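Mandelate racemase/muconate lactonizing enzyme family protein (Azoarcus sp., PDB 2QDE) belongs to the enolase superfamily, pairing an N-terminal capping domain with a C-terminal TIM-barrel-like domain that carries a metal site, here occupied by barium. Local coordinates at residues T84-E87 / K88-R92; V121-Y124 / Q125-G129; G169-L172 / K173-I176; R184-G187 / D188-L192. All coordinates share one frame; numbering follows the deposited sequence.

Interaction 1. Residues T84-E87 / K88-R92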
# COMPACT_ATOMS: atom_id res chain seq x y z
N THR A 84 6.82 -1.90 45.22
CA THR A 84 6.76 -0.60 44.55
C THR A 84 7.29 -0.66 43.12
O THR A 84 7.02 0.22 42.31
CB THR A 84 7.58 0.48 45.30
OG1 THR A 84 8.94 0.05 45.44
CG2 THR A 84 6.98 0.76 46.67
N LYS A 85 8.06 -1.70 42.82
CA LYS A 85 8.66 -1.86 41.50
C LYS A 85 7.69 -2.52 40.52
O LYS A 85 7.93 -3.62 40.02
CB LYS A 85 9.95 -2.67 41.62
CG LYS A 85 10.96 -2.00 42.55
CD LYS A 85 12.25 -2.78 42.67
CE LYS A 85 13.28 -1.98 43.44
NZ LYS A 85 14.60 -2.67 43.47
N ILE A 86 6.59 -1.81 40.25
CA ILE A 86 5.56 -2.30 39.35
C ILE A 86 6.01 -2.42 37.89
O ILE A 86 5.73 -3.43 37.26
CB ILE A 86 4.29 -1.44 39.46
CG1 ILE A 86 3.69 -1.59 40.87
CG2 ILE A 86 3.25 -1.88 38.42
CD1 ILE A 86 2.48 -0.71 41.14
N GLU A 87 6.70 -1.41 37.37
CA GLU A 87 7.20 -1.49 35.98
C GLU A 87 8.08 -2.74 35.84
O GLU A 87 7.93 -3.52 34.90
CB GLU A 87 8.05 -0.25 35.62
CG GLU A 87 7.29 1.04 35.30
CD GLU A 87 6.94 1.19 33.82
OE1 GLU A 87 7.62 0.58 32.96
OE2 GLU A 87 5.98 1.93 33.51
N LYS A 88 9.00 -2.91 36.78
CA LYS A 88 9.92 -4.04 36.76
C LYS A 88 9.19 -5.38 36.78
O LYS A 88 9.44 -6.24 35.94
CB LYS A 88 10.88 -3.95 37.95
CG LYS A 88 11.98 -5.01 37.93
CD LYS A 88 12.73 -5.04 39.26
CE LYS A 88 13.73 -6.19 39.30
NZ LYS A 88 14.27 -6.40 40.68
N ILE A 89 8.29 -5.56 37.75
CA ILE A 89 7.54 -6.81 37.88
C ILE A 89 6.64 -7.12 36.68
O ILE A 89 6.60 -8.26 36.20
CB ILE A 89 6.69 -6.80 39.17
CG1 ILE A 89 7.62 -6.73 40.39
CG2 ILE A 89 5.82 -8.05 39.24
CD1 ILE A 89 6.91 -6.44 41.70
N VAL A 90 5.93 -6.11 36.19
CA VAL A 90 5.06 -6.31 35.03
C VAL A 90 5.91 -6.75 33.85
O VAL A 90 5.50 -7.60 33.06
CB VAL A 90 4.31 -5.00 34.67
CG1 VAL A 90 3.54 -5.16 33.36
CG2 VAL A 90 3.35 -4.64 35.79
N GLY A 91 7.10 -6.18 33.74
CA GLY A 91 8.00 -6.54 32.66
C GLY A 91 8.50 -7.96 32.79
O GLY A 91 8.49 -8.72 31.82
N ARG A 92 8.92 -8.34 33.98
CA ARG A 92 9.41 -9.70 34.18
C ARG A 92 8.29 -10.73 33.95
O ARG A 92 8.54 -11.79 33.38
CB ARG A 92 10.00 -9.87 35.58
CG ARG A 92 11.26 -9.03 35.81
CD ARG A 92 11.93 -9.41 37.12
NE ARG A 92 12.54 -10.74 37.06
CZ ARG A 92 12.95 -11.43 38.12
NH1 ARG A 92 12.80 -10.93 39.34
NH2 ARG A 92 13.52 -12.61 37.97
O HOH W 1 15.69 -3.61 40.66
O HOH W 2 14.63 -5.36 43.64
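K85 and K88 run alongside each other with their extended chains pointing the same way, CB 4.0 Å from CB and CD of K85 4.1 Å from CD of K88. The pairing depends on different first torsions: CG of K88 lies anti to its backbone N (chi1 -174°), whereas CG of K85 turns anti to its own carbonyl carbon. The two like-charged ends stop 4.7 Å apart, NZ to NZ. One water accepts from both amines, and a second lies 2.7 Å from K85 NZ but is only weakly bonded to K88 NZ; a salt bridge from K88 NZ to E81 probably offsets some of the repulsion.

On another side of the helix, I86 and V90 meet obliquely through their CG2 methyls, 3.8 Å apart, and both also rest on L278 of helix 277-290. E87 bends at chi2, and its OE1 forms a salt bridge with R282 and accepts a hydrogen bond from the backbone N of D317 of the second subunit.

Beneath the side chains, I89 N donates to K85 O (3.0 Å) and V90 N to I86 O (2.9 Å), both nearly straight at the hydrogen. These i to i+4 bonds, starting from K85 as N-cap, are those of the first turn of an alpha-helix, here helix 86-96 of the N-terminal capping domain.

Interaction 2. Residues V121-Y124 / Q125-G129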
# COMPACT_ATOMS: atom_id res chain seq x y z
N VAL A 121 -2.20 6.34 50.11
CA VAL A 121 -2.99 7.03 49.11
C VAL A 121 -3.83 6.06 48.28
O VAL A 121 -3.48 4.89 48.14
CB VAL A 121 -2.08 7.82 48.13
CG1 VAL A 121 -1.17 8.76 48.91
CG2 VAL A 121 -1.24 6.84 47.31
N PRO A 122 -4.95 6.54 47.72
CA PRO A 122 -5.83 5.70 46.90
C PRO A 122 -5.10 5.39 45.60
O PRO A 122 -4.23 6.16 45.17
CB PRO A 122 -7.05 6.59 46.67
CG PRO A 122 -7.04 7.53 47.84
CD PRO A 122 -5.57 7.85 47.97
N VAL A 123 -5.45 4.29 44.96
CA VAL A 123 -4.78 3.92 43.72
C VAL A 123 -4.86 4.99 42.62
O VAL A 123 -3.90 5.17 41.87
CB VAL A 123 -5.32 2.58 43.17
CG1 VAL A 123 -4.82 2.36 41.76
CG2 VAL A 123 -4.84 1.44 44.07
N TYR A 124 -5.98 5.72 42.54
CA TYR A 124 -6.08 6.73 41.49
C TYR A 124 -4.98 7.77 41.57
O TYR A 124 -4.65 8.40 40.56
CB TYR A 124 -7.47 7.39 41.47
CG TYR A 124 -7.93 8.04 42.75
CD1 TYR A 124 -7.31 9.19 43.24
CD2 TYR A 124 -9.03 7.54 43.44
CE1 TYR A 124 -7.78 9.83 44.40
CE2 TYR A 124 -9.51 8.16 44.60
CZ TYR A 124 -8.88 9.30 45.07
OH TYR A 124 -9.37 9.91 46.21
N GLN A 125 -4.41 7.96 42.76
CA GLN A 125 -3.32 8.91 42.93
C GLN A 125 -2.07 8.36 42.25
O GLN A 125 -1.20 9.11 41.82
CB GLN A 125 -3.01 9.14 44.42
CG GLN A 125 -4.12 9.84 45.18
CD GLN A 125 -4.39 11.25 44.68
OE1 GLN A 125 -4.66 11.46 43.50
NE2 GLN A 125 -4.32 12.22 45.59
N LEU A 126 -1.98 7.03 42.16
CA LEU A 126 -0.85 6.38 41.52
C LEU A 126 -1.04 6.34 40.01
O LEU A 126 -0.08 6.16 39.27
CB LEU A 126 -0.71 4.93 42.01
CG LEU A 126 -0.49 4.64 43.50
CD1 LEU A 126 -0.33 3.14 43.69
CD2 LEU A 126 0.73 5.38 44.02
N LEU A 127 -2.28 6.51 39.56
CA LEU A 127 -2.58 6.46 38.13
C LEU A 127 -2.75 7.84 37.48
O LEU A 127 -3.33 7.95 36.40
CB LEU A 127 -3.84 5.61 37.91
CG LEU A 127 -3.78 4.19 38.47
CD1 LEU A 127 -5.14 3.50 38.33
CD2 LEU A 127 -2.71 3.40 37.74
N GLY A 128 -2.26 8.88 38.15
CA GLY A 128 -2.37 10.21 37.58
C GLY A 128 -3.29 11.20 38.29
O GLY A 128 -3.46 12.32 37.82
N GLY A 129 -3.87 10.79 39.42
CA GLY A 129 -4.75 11.69 40.15
C GLY A 129 -6.20 11.56 39.74
O GLY A 129 -6.50 11.06 38.66
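The short, weakly bonded helix 123-126 follows helix 101-119 in the N-terminal part of this enolase-superfamily chain, and the side chains of Y124 and Q125 pack together on it. They run alongside in the same direction, with the amide plane turned 65° from the ring. Q125 OE1 reaches the ring edge in its plane, 3.5 Å from CD1 of Y124, while P122 CB sits over one face toward the rim. The tyrosine CG is held between its backbone N and carbonyl carbon (chi1 57°), which puts one ring face against P122 CB and the CD1/CE1 edge at the Q125 amide. Its hydroxyl is hydrogen-bonded to D361, and its ring meets that of H311 from helix 303-315.

Backbone bonds close the turn tightly. Q125 N donates to P122 O at 3.0 Å and L126 N to V123 O at 2.7 Å; in both bonds the donor stands well above the carbonyl plane, as expected of i to i+3 pairing. L127 N adds only weak bonds to the carbonyls of V123 and Y124. At the end G129 N returns to Y124 O, and the positive phi of both G128 and G129 suits glycine as the chain leaves the turn.

Q125 NE2 makes a weak hydrogen bond with T84 of the second subunit, placing this turn at a subunit interface. Within the chain, apolar contacts complete the turn: V121 crosses L126 at about a right angle through CG2 and CD2, and V123 CG1 packs on L127 CD1 at 3.6 Å.

Interaction 3. Residues G169-L172 / K173-I176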
# COMPACT_ATOMS: atom_id res chain seq x y z
N GLY A 169 -27.42 -13.13 20.83
CA GLY A 169 -27.11 -14.53 20.64
C GLY A 169 -27.59 -15.13 19.33
O GLY A 169 -26.88 -15.94 18.71
N GLY A 170 -28.78 -14.73 18.88
CA GLY A 170 -29.31 -15.26 17.64
C GLY A 170 -30.39 -16.27 17.96
O GLY A 170 -30.63 -16.60 19.14
N PRO A 171 -31.09 -16.80 16.95
CA PRO A 171 -30.97 -16.55 15.51
C PRO A 171 -31.35 -15.14 15.04
O PRO A 171 -31.72 -14.28 15.84
CB PRO A 171 -31.86 -17.63 14.90
CG PRO A 171 -32.91 -17.81 15.97
CD PRO A 171 -32.10 -17.84 17.22
N LEU A 172 -31.26 -14.90 13.73
CA LEU A 172 -31.57 -13.59 13.16
C LEU A 172 -32.91 -13.00 13.60
O LEU A 172 -33.00 -11.81 13.92
CB LEU A 172 -31.54 -13.69 11.63
CG LEU A 172 -31.94 -12.44 10.83
CD1 LEU A 172 -31.05 -11.25 11.22
CD2 LEU A 172 -31.80 -12.75 9.34
N LYS A 173 -33.95 -13.82 13.61
CA LYS A 173 -35.27 -13.36 14.02
C LYS A 173 -35.30 -12.90 15.47
O LYS A 173 -35.93 -11.89 15.80
CB LYS A 173 -36.29 -14.49 13.82
CG LYS A 173 -36.44 -14.91 12.38
CD LYS A 173 -37.28 -13.92 11.58
CE LYS A 173 -38.77 -14.05 11.93
NZ LYS A 173 -39.67 -13.31 10.97
N ALA A 174 -34.61 -13.65 16.33
CA ALA A 174 -34.55 -13.32 17.76
C ALA A 174 -33.80 -12.01 17.98
O ALA A 174 -34.22 -11.18 18.80
CB ALA A 174 -33.85 -14.45 18.51
N ASP A 175 -32.71 -11.81 17.26
CA ASP A 175 -31.94 -10.57 17.38
C ASP A 175 -32.80 -9.39 16.93
O ASP A 175 -32.87 -8.37 17.63
CB ASP A 175 -30.66 -10.63 16.52
CG ASP A 175 -29.61 -11.60 17.08
OD1 ASP A 175 -29.70 -11.98 18.27
OD2 ASP A 175 -28.69 -11.98 16.32
N ILE A 176 -33.46 -9.52 15.78
CA ILE A 176 -34.33 -8.45 15.29
C ILE A 176 -35.44 -8.14 16.28
O ILE A 176 -35.69 -6.97 16.61
CB ILE A 176 -35.00 -8.82 13.94
CG1 ILE A 176 -33.97 -8.82 12.82
CG2 ILE A 176 -36.13 -7.83 13.63
CD1 ILE A 176 -34.52 -9.27 11.47
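D175 turns back toward G170 at the start of helix 172-186, on the beta-alpha connection that follows strand 164-167 of the barrel domain. P171 is the N-cap residue, preceded by a cis peptide bond, and its carbonyl accepts the first helical bond, from D175 N at 3.0 Å, with the donor nearly in line with the C=O bond. One residue on, I176 N donates to L172 O, also 3.0 Å away and almost straight at the hydrogen (169°).

Among polar side chains, the carboxylate of D175 faces the backbone before the helix: OD1 lies 3.0 Å from G170 N and also close to G170 CA. CG of D175 is anti to its own carbonyl carbon (chi1 -71°), a torsion that swings the acid back over the entering chain. W200 and A168 pack against this largely buried side chain. At its positive phi, G170 has backbone angles that call for glycine.

The apolar contacts are modest and near the surface. A174 CB approaches the P171 ring at its N-CD side, 4.0 Å from CD, and is close to P171 O. L172 and I176, one helical turn apart, pass obliquely, their CD1 methyls meeting at 4.0 Å.

Interaction 4. Residues R184-G187 / D188-L192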
# COMPACT_ATOMS: atom_id res chain seq x y z
N ARG A 184 -38.40 0.44 20.49
CA ARG A 184 -39.73 1.04 20.56
C ARG A 184 -40.00 1.59 21.95
O ARG A 184 -40.62 2.64 22.11
CB ARG A 184 -40.81 0.02 20.20
CG ARG A 184 -42.23 0.58 20.26
CD ARG A 184 -43.28 -0.52 20.44
NE ARG A 184 -43.05 -1.28 21.67
CZ ARG A 184 -43.21 -0.80 22.91
NH1 ARG A 184 -43.60 0.45 23.10
NH2 ARG A 184 -42.96 -1.58 23.96
N ALA A 185 -39.53 0.86 22.95
CA ALA A 185 -39.73 1.24 24.34
C ALA A 185 -38.90 2.45 24.77
O ALA A 185 -39.45 3.42 25.31
CB ALA A 185 -39.42 0.05 25.25
N VAL A 186 -37.60 2.42 24.52
CA VAL A 186 -36.72 3.51 24.94
C VAL A 186 -36.71 4.73 24.03
O VAL A 186 -36.21 5.79 24.41
CB VAL A 186 -35.27 3.00 25.10
CG1 VAL A 186 -35.24 1.84 26.09
CG2 VAL A 186 -34.70 2.57 23.75
N GLY A 187 -37.26 4.61 22.82
CA GLY A 187 -37.28 5.75 21.93
C GLY A 187 -36.01 5.91 21.10
O GLY A 187 -35.00 5.24 21.35
N ASP A 188 -36.05 6.82 20.13
CA ASP A 188 -34.91 7.05 19.24
C ASP A 188 -33.75 7.84 19.84
O ASP A 188 -32.64 7.81 19.28
CB ASP A 188 -35.35 7.76 17.96
CG ASP A 188 -36.54 7.11 17.28
OD1 ASP A 188 -36.61 5.86 17.23
OD2 ASP A 188 -37.40 7.87 16.76
N ASP A 189 -33.97 8.54 20.95
CA ASP A 189 -32.91 9.35 21.55
C ASP A 189 -31.98 8.63 22.51
O ASP A 189 -30.95 9.19 22.92
CB ASP A 189 -33.53 10.57 22.25
CG ASP A 189 -34.55 11.29 21.37
OD1 ASP A 189 -34.47 11.13 20.13
OD2 ASP A 189 -35.41 12.02 21.93
N VAL A 190 -32.32 7.40 22.88
CA VAL A 190 -31.49 6.63 23.81
C VAL A 190 -30.33 5.92 23.09
O VAL A 190 -30.52 5.38 22.00
CB VAL A 190 -32.33 5.58 24.55
CG1 VAL A 190 -31.43 4.57 25.25
CG2 VAL A 190 -33.23 6.27 25.55
N ASP A 191 -29.15 5.97 23.71
CA ASP A 191 -27.94 5.32 23.19
C ASP A 191 -28.12 3.81 23.37
O ASP A 191 -28.02 3.30 24.48
CB ASP A 191 -26.71 5.81 23.97
CG ASP A 191 -25.40 5.16 23.51
OD1 ASP A 191 -25.44 4.18 22.74
OD2 ASP A 191 -24.33 5.63 23.94
N LEU A 192 -28.40 3.11 22.27
CA LEU A 192 -28.62 1.67 22.32
C LEU A 192 -27.70 0.93 21.34
O LEU A 192 -27.58 1.34 20.18
CB LEU A 192 -30.08 1.37 21.96
CG LEU A 192 -30.50 -0.09 21.83
CD1 LEU A 192 -30.46 -0.76 23.20
CD2 LEU A 192 -31.90 -0.18 21.23
O HOH W 3 -35.90 8.23 23.80
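Helix 172-186 ends at V186, and G187 breaks the helical backbone with positive phi (86°), after which D188 and D189 carry the chain round to V190 and on toward strand 192-195. V186 and V190 close this turn from its two ends, their side chains crossing at about a right angle. CB of V186 lies 3.9 Å from CG2 of V190, and CG2 of V186 is equally far from CB of V190. CG1 of V190 stands anti to the backbone N (chi1 167°), leaving CG2 to face the end of the helix, where it comes within 3.2 Å of V186 O. The pair continues onto L157 of helix 146-159, which both valines touch.

The exposed carboxylates of D188 and D189 lie on the outer part of the turn. A water makes a short contact of 2.5 Å with V186 O, and its link to D189 N is weak. R183 NH2 is hydrogen-bonded to both G187 O and V190 O, tying the two ends of the loop.

With direct hydrogen bonds between the two segments absent, the turn is held by apolar packing of the valine pair and by the direct bonds of R183 to two loop carbonyls, the water being a minor addition.

In the fold
Interactions 1 and 2 belong to the N-terminal domain, their centres about 17 Å apart, and each is partly buried and in contact with the second subunit. Interactions 3 and 4 are surface contacts at the two ends of one element, helix 172-186 of the barrel domain, their centres about 19 Å apart. The helix start has regular backbone bonds between its segments, whereas the helix end has none between its own. Chemistry follows place: interactions 1 and 2 combine backbone hydrogen bonds with side chains that reach other helices and the second subunit, whereas no other chain touches interactions 3 and 4.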